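Local structure of thiosulfate sulfurtransferase YnjE (Escherichia coli, 2WLR) at residues Q117-F122 and G338-A343; Q190-L195 and V264-Q269; R211-A216 and V231-G236; I222-G227 and T374-R379; W353-E358 and M381-V386. The protein catalyses sulfur transfer from thiosulfate to cyanide, giving thiocyanate and sulfite, as a monomeric periplasmic enzyme of the rhodanese family. One frame throughout, in Å; residues are numbered along the deposited sequence.

How the contacts relate
Three parallel sheets, each wrapped in helices, make up this chain. Contact 3 sits inside the second rhodanese unit, and contact 5 inside the third. Contact 4 crosses between these two, pairing helix 213-226, shared with contact 3 (centres 12 Å apart), with helix 369-380. Contact 1 joins the loop after strand 103-105 to the third unit and encloses contacts 2 and 3 along the chain. Contact 2, its centre 29 Å from that of contact 1, is bonded to contact 4 through Ala268 and Gln269. Contact 5 opens after contacts 1, 2 and 3 close and touches contact 4 through Ala378 O and Trp383 N. Contacts 1 and 4 thus join separate units, whereas 3 and 5 act within one.

Contact 1. Residues Q117-F122 and G338-A343; sequences QKLPHF and GTMRSA
Leu119 and Met340, the latter a selenomethionine, reach toward each other tip to tip, with CD1 of Leu119 3.9 Å from CE of Met340. The two branches of the leucine divide the work: while CD1 meets this methyl, CD2 lies 3.5 Å from CB of Ala343, so one isopropyl end touches Met340 of the facing loop and Ala343 at the start of helix 343-351. With CG anti to the carbonyl carbon (chi1 -66°), the branched end reaches the facing segment although the CB bond does not aim at it. Met340 leaves its backbone with CG anti to N and runs out extended, then bends at chi3 (73°) to present CE to the leucine. Ala343 points its CB toward residues 117-122. No hydrogen bond crosses; the contact is a small, buried, apolar meeting of a loop with a loop-to-helix junction. Polar groups beside it are engaged by neighbours: the Met340 N bonds to OD1 of Asp235, and Ser342, at the N-cap, uses OG to hold the backbone N of Asp345. Leu119 also packs on Asn32 and Met340 on Ile346, which places the contact between helix 28-32 and helix 343-351.

Contact 2. Residues Q190-L195 and V264-Q269; sequences QLKAML and VKIPAQ
The helix through residues 190-195 passes a non-helical segment, 264-269, coming nearest at Lys192 and Ile266, whose CA atoms are 7.3 Å apart. Ile266 carries the contact through the end of its longer branch. With CG1 anti to the carbonyl carbon (chi1 -66°), the chain extends toward the helix and sets CD1 against the base of Lys192, 3.8 Å from its CB. The lysine crosses this branch at a slant and lends only its first carbons, its far end turning away. One turn on, Leu195 meets the same methyl tip to tip, its CD1 4.0 Å from CD1 of Ile266. A single methyl thus rests between two residues three apart on one helix face. Pro267, after a cis peptide bond, turns to Tyr225, and Ala268 and Gln269 bond by backbone to Ala226 and Tyr225. Touching helix 188-197 and bonded to the C-terminal end of helix 213-226, the segment belongs to the loop between helix 238-243 and strand 273-274, a connection between two parallel sheets of the rhodanese-like alpha/beta type.

Contact 3. Residues R211-A216 and V231-G236; sequences RDVYAA and VRLLDG
Val213, in the first turn of its helix, has the most surface buried here and uses its two methyls for different partners. CG2, anti to the carbonyl carbon, rests on the backbone of Gly236, 3.7 Å from its C. CG1, anti to the backbone N (chi1 170°), faces CD1 of Leu233 at a looser 4.3 Å. Leu233 is the second main residue: it projects from strand 231-234 toward the helix, and its other branch, CD2, lies 3.9 Å from CB of Ala216. The leucine end therefore touches residues three apart on the helix, and the small Ala216 is consistent with the close approach of strand and helix, with 7.1 Å between the CA atoms of Ala216 and Leu233. Gly236 offers only backbone, and its angles (phi 86°) would press a CB against the preceding carbonyl. Beside it, water 1 donates to O of Arg211 and to O of Gly236, each at 2.9 Å. Strand 205-209, helix 213-226 and strand 231-234 form a beta-alpha-beta unit, and this contact packs its helix onto its second strand. Arg211 forms a salt bridge to Glu152, and Tyr214 meets Trp369 edge-to-face. The chemistry is divided: methyl groups make the buried helix-strand contact, whereas two carbonyl oxygens, which cannot bond to each other, are joined by a water that supplies both protons.

Contact 4. Residues I222-G227 and T374-R379; sequences IMLYAG and TFMYAR
Leu224 meets three residues of helix 374-379, after Ile222 and Met223 have turned to helix 188-197 and the loop at Ile200. Its CG stands anti to the carbonyl carbon (chi1 -75°), directing both methyls at the other helix. CD1 comes in at the edge of the Phe375 ring, near its plane and 3.9 Å from CE1, and meets SE of Met376, a selenomethionine, tip to tip at 3.7 Å. The same methyl lies over one face of the Arg379 guanidinium, toward its rim, and CD2 covers that group as well, 3.5 Å from NH2. Arg379 arrives from the opposite direction, extended from CG to NE, laying its flat end beneath the leucine. Further along, Tyr225 bonds through OH to Asp188, and Gly227 leaves the helix with positive phi. The short helix segments cross at 63°, their axes 12.3 Å apart, a separation bridged by Leu224 from one side and by Phe375, Met376 and Arg379 from the other. NH1 of Arg379 also bonds to O of Val231, which helps to position the guanidinium. An alanine at Arg379 is likely to leave that carbonyl without this donor and bare the side of Leu224 that the guanidinium covers. The flat, weakly hydrated face of this charged group thus packs against methyls while its N-H ties to a strand of the second rhodanese unit.

Contact 5. Residues W353-E358 and M381-V386; sequences WNIKPE and MGWKNV
The Trp383 indole carries Pro357 on one face, with CA of the proline 3.5 Å from the centroid of the six-membered ring and 6° off its normal, a CH-pi contact. CB of the proline continues over the inner part of the indole, 3.6 Å from CE2. At the edge, near the ring plane, O of Ile355 comes 3.9 Å from CH2, and CG2 of Ile355 lies 4.0 Å from CZ3, that side chain crossing the indole at about a right angle. Trp350 of helix 343-351 also meets the indole edge-to-face. Beyond the ring, water 3 donates to O of Pro357 (2.8 Å) and accepts from N of Lys384, while water 4 links O of Glu358 to ND2 of Asn385. A serine in place of Trp383 would probably leave Pro357 without its aromatic floor and open a gap beside Ile355. Within the third rhodanese unit, the indole face thus pairs with the CA-H of Pro357, its CB adds apolar contact, and water bridges backbone groups and the Asn385 amide.

Contact 1. Residues Q117-F122 and G338-A343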
# COMPACT_ATOMS: atom_id res chain seq x y z
N GLN A 117 -10.01 -6.18 -14.89
CA GLN A 117 -9.99 -6.38 -13.46
C GLN A 117 -9.23 -5.25 -12.78
O GLN A 117 -8.21 -4.81 -13.27
CB GLN A 117 -9.31 -7.70 -13.09
CG GLN A 117 -9.75 -8.93 -13.86
CD GLN A 117 -11.20 -9.23 -13.74
OE1 GLN A 117 -11.95 -9.18 -14.73
NE2 GLN A 117 -11.63 -9.55 -12.53
N LYS A 118 -9.71 -4.80 -11.64
CA LYS A 118 -9.05 -3.69 -10.93
C LYS A 118 -9.07 -3.90 -9.43
O LYS A 118 -9.83 -4.72 -8.93
CB LYS A 118 -9.73 -2.37 -11.27
CG LYS A 118 -11.21 -2.28 -10.89
CD LYS A 118 -11.91 -1.10 -11.58
CE LYS A 118 -13.46 -1.19 -11.46
NZ LYS A 118 -14.18 -0.53 -12.61
N LEU A 119 -8.27 -3.12 -8.71
CA LEU A 119 -8.49 -2.98 -7.27
C LEU A 119 -9.84 -2.41 -7.01
O LEU A 119 -10.20 -1.40 -7.59
CB LEU A 119 -7.50 -2.01 -6.63
CG LEU A 119 -6.05 -2.36 -6.60
CD1 LEU A 119 -5.31 -1.28 -5.82
CD2 LEU A 119 -5.85 -3.74 -5.92
N PRO A 120 -10.61 -3.03 -6.12
CA PRO A 120 -11.92 -2.54 -5.76
C PRO A 120 -11.93 -1.06 -5.45
O PRO A 120 -12.85 -0.37 -5.84
CB PRO A 120 -12.27 -3.39 -4.53
CG PRO A 120 -11.59 -4.63 -4.77
CD PRO A 120 -10.31 -4.32 -5.47
N HIS A 121 -10.88 -0.56 -4.78
CA HIS A 121 -10.81 0.87 -4.49
C HIS A 121 -9.47 1.44 -4.89
O HIS A 121 -8.81 2.09 -4.11
CB HIS A 121 -11.07 1.11 -3.02
CG HIS A 121 -12.35 0.50 -2.54
ND1 HIS A 121 -13.59 1.03 -2.85
CD2 HIS A 121 -12.58 -0.62 -1.82
CE1 HIS A 121 -14.52 0.27 -2.30
NE2 HIS A 121 -13.94 -0.75 -1.70
N PHE A 122 -9.10 1.23 -6.16
CA PHE A 122 -7.86 1.76 -6.69
C PHE A 122 -7.70 3.29 -6.45
O PHE A 122 -6.57 3.79 -6.33
CB PHE A 122 -7.73 1.46 -8.20
CG PHE A 122 -8.66 2.23 -9.07
CD1 PHE A 122 -8.30 3.49 -9.50
CD2 PHE A 122 -9.91 1.74 -9.41
CE1 PHE A 122 -9.12 4.24 -10.26
CE2 PHE A 122 -10.75 2.51 -10.20
CZ PHE A 122 -10.36 3.78 -10.61
N GLY A 338 8.78 1.40 -5.41
CA GLY A 338 8.24 1.76 -4.13
C GLY A 338 6.72 1.71 -4.02
O GLY A 338 6.19 1.86 -2.94
N THR A 339 6.05 1.46 -5.14
CA THR A 339 4.60 1.36 -5.18
C THR A 339 4.11 0.03 -4.64
O THR A 339 4.87 -0.91 -4.53
CB THR A 339 4.09 1.59 -6.63
OG1 THR A 339 4.62 0.58 -7.51
CG2 THR A 339 4.45 2.99 -7.11
N MSE A 340 2.82 -0.05 -4.34
CA MSE A 340 2.23 -1.26 -3.78
C MSE A 340 2.31 -2.39 -4.77
O MSE A 340 1.86 -2.27 -5.93
CB MSE A 340 0.75 -1.02 -3.39
CG MSE A 340 0.14 -2.20 -2.63
SE MSE A 340 -1.77 -2.20 -2.62
CE MSE A 340 -2.00 -2.73 -4.46
N ARG A 341 2.83 -3.54 -4.32
CA ARG A 341 2.83 -4.77 -5.13
C ARG A 341 1.42 -5.20 -5.49
O ARG A 341 0.46 -4.82 -4.81
CB ARG A 341 3.50 -5.91 -4.38
CG ARG A 341 4.99 -5.77 -4.29
CD ARG A 341 5.54 -6.94 -3.50
NE ARG A 341 5.50 -8.17 -4.28
CZ ARG A 341 5.63 -9.39 -3.78
NH1 ARG A 341 5.79 -9.58 -2.47
NH2 ARG A 341 5.60 -10.43 -4.60
N SER A 342 1.29 -6.01 -6.54
CA SER A 342 -0.04 -6.41 -6.99
C SER A 342 -0.87 -7.07 -5.90
O SER A 342 -0.35 -7.86 -5.08
CB SER A 342 0.04 -7.29 -8.23
OG SER A 342 -0.07 -8.64 -7.95
N ALA A 343 -2.17 -6.82 -5.95
CA ALA A 343 -3.09 -7.37 -4.98
C ALA A 343 -3.04 -8.88 -5.00
O ALA A 343 -3.11 -9.50 -3.95
CB ALA A 343 -4.48 -6.92 -5.29

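Contact 2. Residues Q190-L195 and V264-Q269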
# COMPACT_ATOMS: atom_id res chain seq x y z
N GLN A 190 -7.95 15.21 21.32
CA GLN A 190 -6.74 15.69 20.67
C GLN A 190 -6.80 15.48 19.16
O GLN A 190 -6.35 16.34 18.41
CB GLN A 190 -5.47 15.06 21.26
CG GLN A 190 -5.15 15.54 22.66
CD GLN A 190 -4.72 17.00 22.76
OE1 GLN A 190 -4.53 17.53 23.87
NE2 GLN A 190 -4.54 17.65 21.63
N LEU A 191 -7.37 14.37 18.68
CA LEU A 191 -7.57 14.21 17.24
C LEU A 191 -8.46 15.30 16.67
O LEU A 191 -8.20 15.85 15.60
CB LEU A 191 -8.15 12.83 16.89
CG LEU A 191 -7.22 11.64 17.16
CD1 LEU A 191 -7.97 10.36 16.80
CD2 LEU A 191 -5.92 11.72 16.41
N LYS A 192 -9.54 15.61 17.37
CA LYS A 192 -10.43 16.69 16.98
C LYS A 192 -9.66 17.99 16.84
O LYS A 192 -9.85 18.73 15.88
CB LYS A 192 -11.52 16.84 18.03
CG LYS A 192 -12.62 17.83 17.76
CD LYS A 192 -13.55 17.83 18.99
CE LYS A 192 -14.83 18.54 18.71
NZ LYS A 192 -14.63 19.97 18.62
N ALA A 193 -8.75 18.28 17.76
CA ALA A 193 -7.99 19.52 17.67
C ALA A 193 -7.06 19.49 16.46
O ALA A 193 -6.90 20.48 15.75
CB ALA A 193 -7.19 19.75 18.97
N MSE A 194 -6.43 18.35 16.24
CA MSE A 194 -5.49 18.21 15.13
C MSE A 194 -6.19 18.42 13.79
O MSE A 194 -5.71 19.12 12.90
CB MSE A 194 -4.83 16.82 15.23
CG MSE A 194 -3.83 16.45 14.10
SE MSE A 194 -4.69 15.76 12.49
CE MSE A 194 -5.40 14.05 13.14
N LEU A 195 -7.37 17.81 13.66
CA LEU A 195 -8.15 17.87 12.43
C LEU A 195 -8.54 19.33 12.15
O LEU A 195 -8.38 19.83 11.02
CB LEU A 195 -9.35 16.93 12.46
CG LEU A 195 -9.03 15.43 12.45
CD1 LEU A 195 -10.15 14.61 13.00
CD2 LEU A 195 -8.69 14.97 11.01
N VAL A 264 -19.20 15.50 12.19
CA VAL A 264 -19.72 14.26 12.78
C VAL A 264 -19.02 14.05 14.12
O VAL A 264 -17.96 14.64 14.38
CB VAL A 264 -19.46 13.01 11.90
CG1 VAL A 264 -20.13 13.13 10.55
CG2 VAL A 264 -17.94 12.73 11.74
N LYS A 265 -19.59 13.19 14.96
CA LYS A 265 -18.96 12.85 16.23
C LYS A 265 -17.75 11.94 15.99
O LYS A 265 -17.84 10.98 15.23
CB LYS A 265 -19.93 12.15 17.19
CG LYS A 265 -20.99 13.06 17.78
CD LYS A 265 -21.57 12.44 19.02
CE LYS A 265 -22.81 13.17 19.49
NZ LYS A 265 -23.59 12.27 20.37
N ILE A 266 -16.66 12.25 16.67
CA ILE A 266 -15.43 11.45 16.62
C ILE A 266 -15.50 10.46 17.79
O ILE A 266 -15.82 10.87 18.91
CB ILE A 266 -14.22 12.37 16.75
CG1 ILE A 266 -14.13 13.27 15.52
CG2 ILE A 266 -12.91 11.58 16.93
CD1 ILE A 266 -13.15 14.44 15.65
N PRO A 267 -15.25 9.16 17.55
CA PRO A 267 -14.82 8.57 16.27
C PRO A 267 -15.98 7.99 15.48
O PRO A 267 -16.83 7.33 16.05
CB PRO A 267 -13.91 7.43 16.72
CG PRO A 267 -14.57 6.92 18.00
CD PRO A 267 -15.29 8.14 18.62
N ALA A 268 -16.01 8.21 14.18
CA ALA A 268 -17.07 7.67 13.34
C ALA A 268 -16.87 6.20 12.98
O ALA A 268 -17.84 5.50 12.69
CB ALA A 268 -17.18 8.46 12.08
N GLN A 269 -15.62 5.73 13.00
CA GLN A 269 -15.31 4.35 12.59
C GLN A 269 -14.45 3.64 13.64
O GLN A 269 -13.32 3.25 13.37
CB GLN A 269 -14.63 4.35 11.22
CG GLN A 269 -15.43 5.04 10.13
CD GLN A 269 -16.79 4.41 9.84
OE1 GLN A 269 -17.01 3.23 10.10
NE2 GLN A 269 -17.70 5.21 9.29

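Contact 3. Residues R211-A216 and V231-G236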
# COMPACT_ATOMS: atom_id res chain seq x y z
N ARG A 211 7.88 10.66 2.78
CA ARG A 211 9.11 10.14 2.25
C ARG A 211 9.11 8.62 2.47
O ARG A 211 9.65 7.88 1.66
CB ARG A 211 10.35 10.78 2.91
CG ARG A 211 11.08 11.83 2.03
CD ARG A 211 10.40 13.19 1.98
NE ARG A 211 11.17 14.10 1.12
CZ ARG A 211 10.86 15.36 0.80
NH1 ARG A 211 9.76 15.94 1.27
NH2 ARG A 211 11.67 16.00 -0.01
N ASP A 212 8.47 8.17 3.54
CA ASP A 212 8.18 6.75 3.74
C ASP A 212 6.66 6.61 3.77
O ASP A 212 5.98 7.35 4.48
CB ASP A 212 8.74 6.25 5.07
CG ASP A 212 10.25 6.43 5.18
OD1 ASP A 212 11.00 6.11 4.23
OD2 ASP A 212 10.67 6.90 6.26
N VAL A 213 6.14 5.63 3.04
CA VAL A 213 4.70 5.46 2.92
C VAL A 213 4.08 5.22 4.29
O VAL A 213 3.00 5.73 4.56
CB VAL A 213 4.38 4.32 1.95
CG1 VAL A 213 2.90 3.98 2.00
CG2 VAL A 213 4.78 4.71 0.51
N TYR A 214 4.74 4.44 5.15
CA TYR A 214 4.15 4.09 6.43
C TYR A 214 3.87 5.24 7.36
O TYR A 214 2.95 5.13 8.17
CB TYR A 214 4.83 2.89 7.10
CG TYR A 214 6.20 3.05 7.72
CD1 TYR A 214 7.08 4.09 7.40
CD2 TYR A 214 6.62 2.11 8.67
CE1 TYR A 214 8.33 4.18 8.00
CE2 TYR A 214 7.86 2.21 9.27
CZ TYR A 214 8.69 3.24 8.95
OH TYR A 214 9.92 3.32 9.57
N ALA A 215 4.59 6.35 7.23
CA ALA A 215 4.27 7.53 8.02
C ALA A 215 2.93 8.11 7.60
O ALA A 215 2.10 8.47 8.46
CB ALA A 215 5.39 8.58 7.91
N ALA A 216 2.73 8.25 6.29
CA ALA A 216 1.48 8.72 5.75
C ALA A 216 0.33 7.77 6.10
O ALA A 216 -0.78 8.21 6.44
CB ALA A 216 1.59 8.89 4.25
N VAL A 231 -9.95 9.32 2.52
CA VAL A 231 -8.53 9.42 2.81
C VAL A 231 -7.80 8.53 1.79
O VAL A 231 -8.15 7.35 1.59
CB VAL A 231 -8.17 8.97 4.23
CG1 VAL A 231 -6.69 9.12 4.47
CG2 VAL A 231 -8.94 9.78 5.29
N ARG A 232 -6.78 9.10 1.19
CA ARG A 232 -6.01 8.48 0.12
C ARG A 232 -4.53 8.64 0.39
O ARG A 232 -4.11 9.51 1.18
CB ARG A 232 -6.36 9.12 -1.21
CG ARG A 232 -7.83 9.15 -1.45
CD ARG A 232 -8.17 9.54 -2.84
NE ARG A 232 -9.56 9.89 -2.99
CZ ARG A 232 -10.14 10.08 -4.17
NH1 ARG A 232 -9.49 9.86 -5.29
NH2 ARG A 232 -11.40 10.49 -4.20
N LEU A 233 -3.74 7.80 -0.26
CA LEU A 233 -2.27 7.85 -0.17
C LEU A 233 -1.72 8.04 -1.54
O LEU A 233 -2.22 7.50 -2.51
CB LEU A 233 -1.69 6.52 0.30
CG LEU A 233 -1.98 6.07 1.71
CD1 LEU A 233 -1.31 4.70 1.97
CD2 LEU A 233 -1.53 7.12 2.73
N LEU A 234 -0.61 8.76 -1.62
CA LEU A 234 0.22 8.71 -2.82
C LEU A 234 1.04 7.43 -2.83
O LEU A 234 1.91 7.23 -2.01
CB LEU A 234 1.15 9.92 -2.91
CG LEU A 234 2.15 9.97 -4.07
CD1 LEU A 234 1.44 9.90 -5.44
CD2 LEU A 234 3.01 11.23 -3.99
N ASP A 235 0.76 6.58 -3.81
CA ASP A 235 1.37 5.24 -3.91
C ASP A 235 2.87 5.44 -4.13
O ASP A 235 3.25 6.15 -5.06
CB ASP A 235 0.73 4.53 -5.09
CG ASP A 235 1.02 3.04 -5.15
OD1 ASP A 235 1.55 2.46 -4.19
OD2 ASP A 235 0.70 2.49 -6.22
N GLY A 236 3.69 4.88 -3.24
CA GLY A 236 5.12 4.99 -3.36
C GLY A 236 5.70 6.24 -2.72
O GLY A 236 6.93 6.39 -2.61
O HOH W 1 8.81 7.95 -1.07

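Contact 4. Residues I222-G227 and T374-R379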
# COMPACT_ATOMS: atom_id res chain seq x y z
N ILE A 222 -5.54 6.62 11.21
CA ILE A 222 -6.09 7.31 12.38
C ILE A 222 -7.18 8.31 11.96
O ILE A 222 -8.22 8.41 12.59
CB ILE A 222 -4.97 7.96 13.21
CG1 ILE A 222 -4.20 6.87 13.96
CG2 ILE A 222 -5.55 8.96 14.24
CD1 ILE A 222 -2.85 7.30 14.47
N MSE A 223 -6.98 8.96 10.82
CA MSE A 223 -8.04 9.84 10.29
C MSE A 223 -9.29 9.08 9.90
O MSE A 223 -10.41 9.57 10.12
CB MSE A 223 -7.54 10.63 9.09
CG MSE A 223 -6.55 11.69 9.48
SE MSE A 223 -6.12 12.82 7.97
CE MSE A 223 -4.94 14.07 8.97
N LEU A 224 -9.13 7.88 9.34
CA LEU A 224 -10.30 7.06 8.96
C LEU A 224 -11.06 6.65 10.23
O LEU A 224 -12.28 6.71 10.28
CB LEU A 224 -9.89 5.83 8.16
CG LEU A 224 -9.50 6.13 6.72
CD1 LEU A 224 -8.76 4.91 6.15
CD2 LEU A 224 -10.69 6.47 5.83
N TYR A 225 -10.34 6.23 11.26
CA TYR A 225 -10.93 5.96 12.55
C TYR A 225 -11.74 7.16 13.04
O TYR A 225 -12.89 7.00 13.50
CB TYR A 225 -9.81 5.61 13.55
CG TYR A 225 -10.16 5.80 14.99
CD1 TYR A 225 -10.80 4.80 15.69
CD2 TYR A 225 -9.85 6.97 15.64
CE1 TYR A 225 -11.14 4.97 17.05
CE2 TYR A 225 -10.20 7.17 16.97
CZ TYR A 225 -10.83 6.16 17.67
OH TYR A 225 -11.17 6.38 19.01
N ALA A 226 -11.15 8.35 12.98
CA ALA A 226 -11.79 9.56 13.50
C ALA A 226 -13.10 9.86 12.78
O ALA A 226 -14.05 10.30 13.38
CB ALA A 226 -10.86 10.71 13.39
N GLY A 227 -13.09 9.64 11.48
CA GLY A 227 -14.27 9.85 10.64
C GLY A 227 -14.06 10.65 9.39
O GLY A 227 -15.05 11.05 8.78
N THR A 374 -0.17 -1.70 5.73
CA THR A 374 -0.88 -2.89 5.27
C THR A 374 -2.38 -2.72 5.38
O THR A 374 -3.11 -3.22 4.51
CB THR A 374 -0.47 -4.19 5.98
OG1 THR A 374 -0.50 -4.04 7.39
CG2 THR A 374 0.96 -4.55 5.57
N PHE A 375 -2.85 -2.05 6.43
CA PHE A 375 -4.27 -1.72 6.52
C PHE A 375 -4.73 -0.95 5.29
O PHE A 375 -5.77 -1.26 4.69
CB PHE A 375 -4.57 -0.88 7.75
CG PHE A 375 -5.96 -0.34 7.80
CD1 PHE A 375 -6.24 0.87 7.22
CD2 PHE A 375 -6.97 -1.01 8.45
CE1 PHE A 375 -7.52 1.40 7.26
CE2 PHE A 375 -8.25 -0.48 8.48
CZ PHE A 375 -8.50 0.75 7.89
N MSE A 376 -3.99 0.09 4.92
CA MSE A 376 -4.38 0.88 3.74
C MSE A 376 -4.39 0.06 2.46
O MSE A 376 -5.28 0.23 1.64
CB MSE A 376 -3.55 2.15 3.60
CG MSE A 376 -3.67 3.13 4.75
SE MSE A 376 -5.46 3.88 4.94
CE MSE A 376 -5.39 5.13 3.41
N TYR A 377 -3.40 -0.80 2.27
CA TYR A 377 -3.41 -1.69 1.11
C TYR A 377 -4.62 -2.66 1.13
O TYR A 377 -5.32 -2.77 0.15
CB TYR A 377 -2.11 -2.46 1.01
CG TYR A 377 -0.86 -1.61 0.79
CD1 TYR A 377 -0.95 -0.30 0.26
CD2 TYR A 377 0.38 -2.08 1.16
CE1 TYR A 377 0.16 0.47 0.06
CE2 TYR A 377 1.51 -1.30 0.95
CZ TYR A 377 1.38 -0.03 0.40
OH TYR A 377 2.51 0.73 0.21
N ALA A 378 -4.88 -3.31 2.26
CA ALA A 378 -6.02 -4.22 2.36
C ALA A 378 -7.34 -3.51 2.12
O ALA A 378 -8.22 -4.04 1.50
CB ALA A 378 -6.03 -4.88 3.75
N ARG A 379 -7.46 -2.28 2.62
CA ARG A 379 -8.63 -1.45 2.36
C ARG A 379 -8.82 -1.21 0.85
O ARG A 379 -9.92 -1.42 0.31
CB ARG A 379 -8.48 -0.13 3.12
CG ARG A 379 -9.61 0.86 2.88
CD ARG A 379 -9.35 2.14 3.64
NE ARG A 379 -10.26 3.25 3.32
CZ ARG A 379 -9.93 4.37 2.69
NH1 ARG A 379 -8.72 4.57 2.17
NH2 ARG A 379 -10.86 5.30 2.50

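Contact 5. Residues W353-E358 and M381-V386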
# COMPACT_ATOMS: atom_id res chain seq x y z
N TRP A 353 -0.14 -17.96 4.94
CA TRP A 353 -0.16 -17.94 6.41
C TRP A 353 -1.59 -17.96 7.00
O TRP A 353 -1.80 -17.59 8.16
CB TRP A 353 0.64 -16.74 6.91
CG TRP A 353 2.04 -17.04 7.09
CD1 TRP A 353 3.04 -16.96 6.15
CD2 TRP A 353 2.67 -17.48 8.29
NE1 TRP A 353 4.24 -17.30 6.71
CE2 TRP A 353 4.04 -17.65 8.02
CE3 TRP A 353 2.20 -17.76 9.58
CZ2 TRP A 353 4.95 -18.06 9.00
CZ3 TRP A 353 3.11 -18.17 10.55
CH2 TRP A 353 4.47 -18.32 10.24
N ASN A 354 -2.55 -18.41 6.21
CA ASN A 354 -3.94 -18.51 6.63
C ASN A 354 -4.59 -17.17 7.00
O ASN A 354 -5.46 -17.08 7.87
CB ASN A 354 -4.08 -19.53 7.79
CG ASN A 354 -5.48 -20.06 7.93
OD1 ASN A 354 -6.24 -20.10 6.98
ND2 ASN A 354 -5.85 -20.46 9.16
N ILE A 355 -4.20 -16.14 6.26
CA ILE A 355 -4.80 -14.81 6.36
C ILE A 355 -5.63 -14.57 5.09
O ILE A 355 -5.10 -14.61 3.98
CB ILE A 355 -3.72 -13.76 6.46
CG1 ILE A 355 -2.82 -13.98 7.69
CG2 ILE A 355 -4.32 -12.33 6.46
CD1 ILE A 355 -1.42 -13.35 7.58
N LYS A 356 -6.93 -14.36 5.25
CA LYS A 356 -7.87 -14.48 4.15
C LYS A 356 -8.94 -13.39 4.26
O LYS A 356 -9.26 -12.97 5.37
CB LYS A 356 -8.52 -15.87 4.20
CG LYS A 356 -7.54 -17.02 4.07
CD LYS A 356 -8.20 -18.39 4.19
CE LYS A 356 -7.15 -19.48 3.95
NZ LYS A 356 -7.73 -20.85 4.14
N PRO A 357 -9.46 -12.90 3.12
CA PRO A 357 -10.30 -11.71 3.12
C PRO A 357 -11.63 -11.88 3.86
O PRO A 357 -12.21 -10.91 4.31
CB PRO A 357 -10.55 -11.43 1.63
CG PRO A 357 -10.13 -12.63 0.91
CD PRO A 357 -9.18 -13.39 1.75
N GLU A 358 -12.12 -13.10 3.96
CA GLU A 358 -13.41 -13.34 4.63
C GLU A 358 -13.29 -13.29 6.16
O GLU A 358 -14.30 -13.30 6.87
CB GLU A 358 -14.02 -14.67 4.16
CG GLU A 358 -13.20 -15.92 4.49
CD GLU A 358 -12.26 -16.38 3.36
OE1 GLU A 358 -11.76 -15.54 2.58
OE2 GLU A 358 -12.03 -17.61 3.27
N MSE A 381 -7.67 -3.01 -1.48
CA MSE A 381 -7.93 -4.35 -2.02
C MSE A 381 -9.35 -4.82 -1.79
O MSE A 381 -9.72 -5.92 -2.24
CB MSE A 381 -6.95 -5.34 -1.40
CG MSE A 381 -5.57 -5.23 -1.97
SE MSE A 381 -4.14 -6.02 -0.85
CE MSE A 381 -4.52 -7.87 -0.86
N GLY A 382 -10.13 -4.06 -1.02
CA GLY A 382 -11.53 -4.37 -0.80
C GLY A 382 -11.77 -5.34 0.34
O GLY A 382 -12.86 -5.88 0.46
N TRP A 383 -10.78 -5.55 1.22
CA TRP A 383 -11.00 -6.43 2.36
C TRP A 383 -11.94 -5.70 3.32
O TRP A 383 -11.68 -4.55 3.67
CB TRP A 383 -9.66 -6.77 3.03
CG TRP A 383 -8.86 -7.73 2.25
CD1 TRP A 383 -8.78 -7.84 0.89
CD2 TRP A 383 -8.09 -8.80 2.79
NE1 TRP A 383 -7.98 -8.91 0.56
CE2 TRP A 383 -7.54 -9.51 1.71
CE3 TRP A 383 -7.80 -9.21 4.09
CZ2 TRP A 383 -6.72 -10.64 1.89
CZ3 TRP A 383 -6.99 -10.33 4.28
CH2 TRP A 383 -6.46 -11.04 3.19
N LYS A 384 -13.03 -6.35 3.70
CA LYS A 384 -14.17 -5.63 4.31
C LYS A 384 -14.05 -5.52 5.82
O LYS A 384 -14.75 -4.71 6.42
CB LYS A 384 -15.51 -6.29 3.95
CG LYS A 384 -15.81 -6.32 2.46
CD LYS A 384 -17.18 -6.89 2.15
CE LYS A 384 -17.42 -6.97 0.63
NZ LYS A 384 -16.50 -7.95 -0.06
N ASN A 385 -13.19 -6.32 6.43
CA ASN A 385 -13.10 -6.37 7.87
C ASN A 385 -11.68 -6.31 8.32
O ASN A 385 -11.12 -7.27 8.85
CB ASN A 385 -13.73 -7.67 8.41
CG ASN A 385 -14.16 -7.54 9.84
OD1 ASN A 385 -13.96 -6.49 10.46
ND2 ASN A 385 -14.79 -8.60 10.38
N VAL A 386 -11.09 -5.14 8.16
CA VAL A 386 -9.71 -4.93 8.56
C VAL A 386 -9.59 -3.85 9.62
O VAL A 386 -10.43 -2.95 9.72
CB VAL A 386 -8.77 -4.66 7.35
CG1 VAL A 386 -8.55 -5.94 6.50
CG2 VAL A 386 -9.24 -3.48 6.49
O HOH W 2 -11.39 -8.61 5.85
O HOH W 3 -13.47 -9.02 2.71
O HOH W 4 -15.57 -11.19 8.95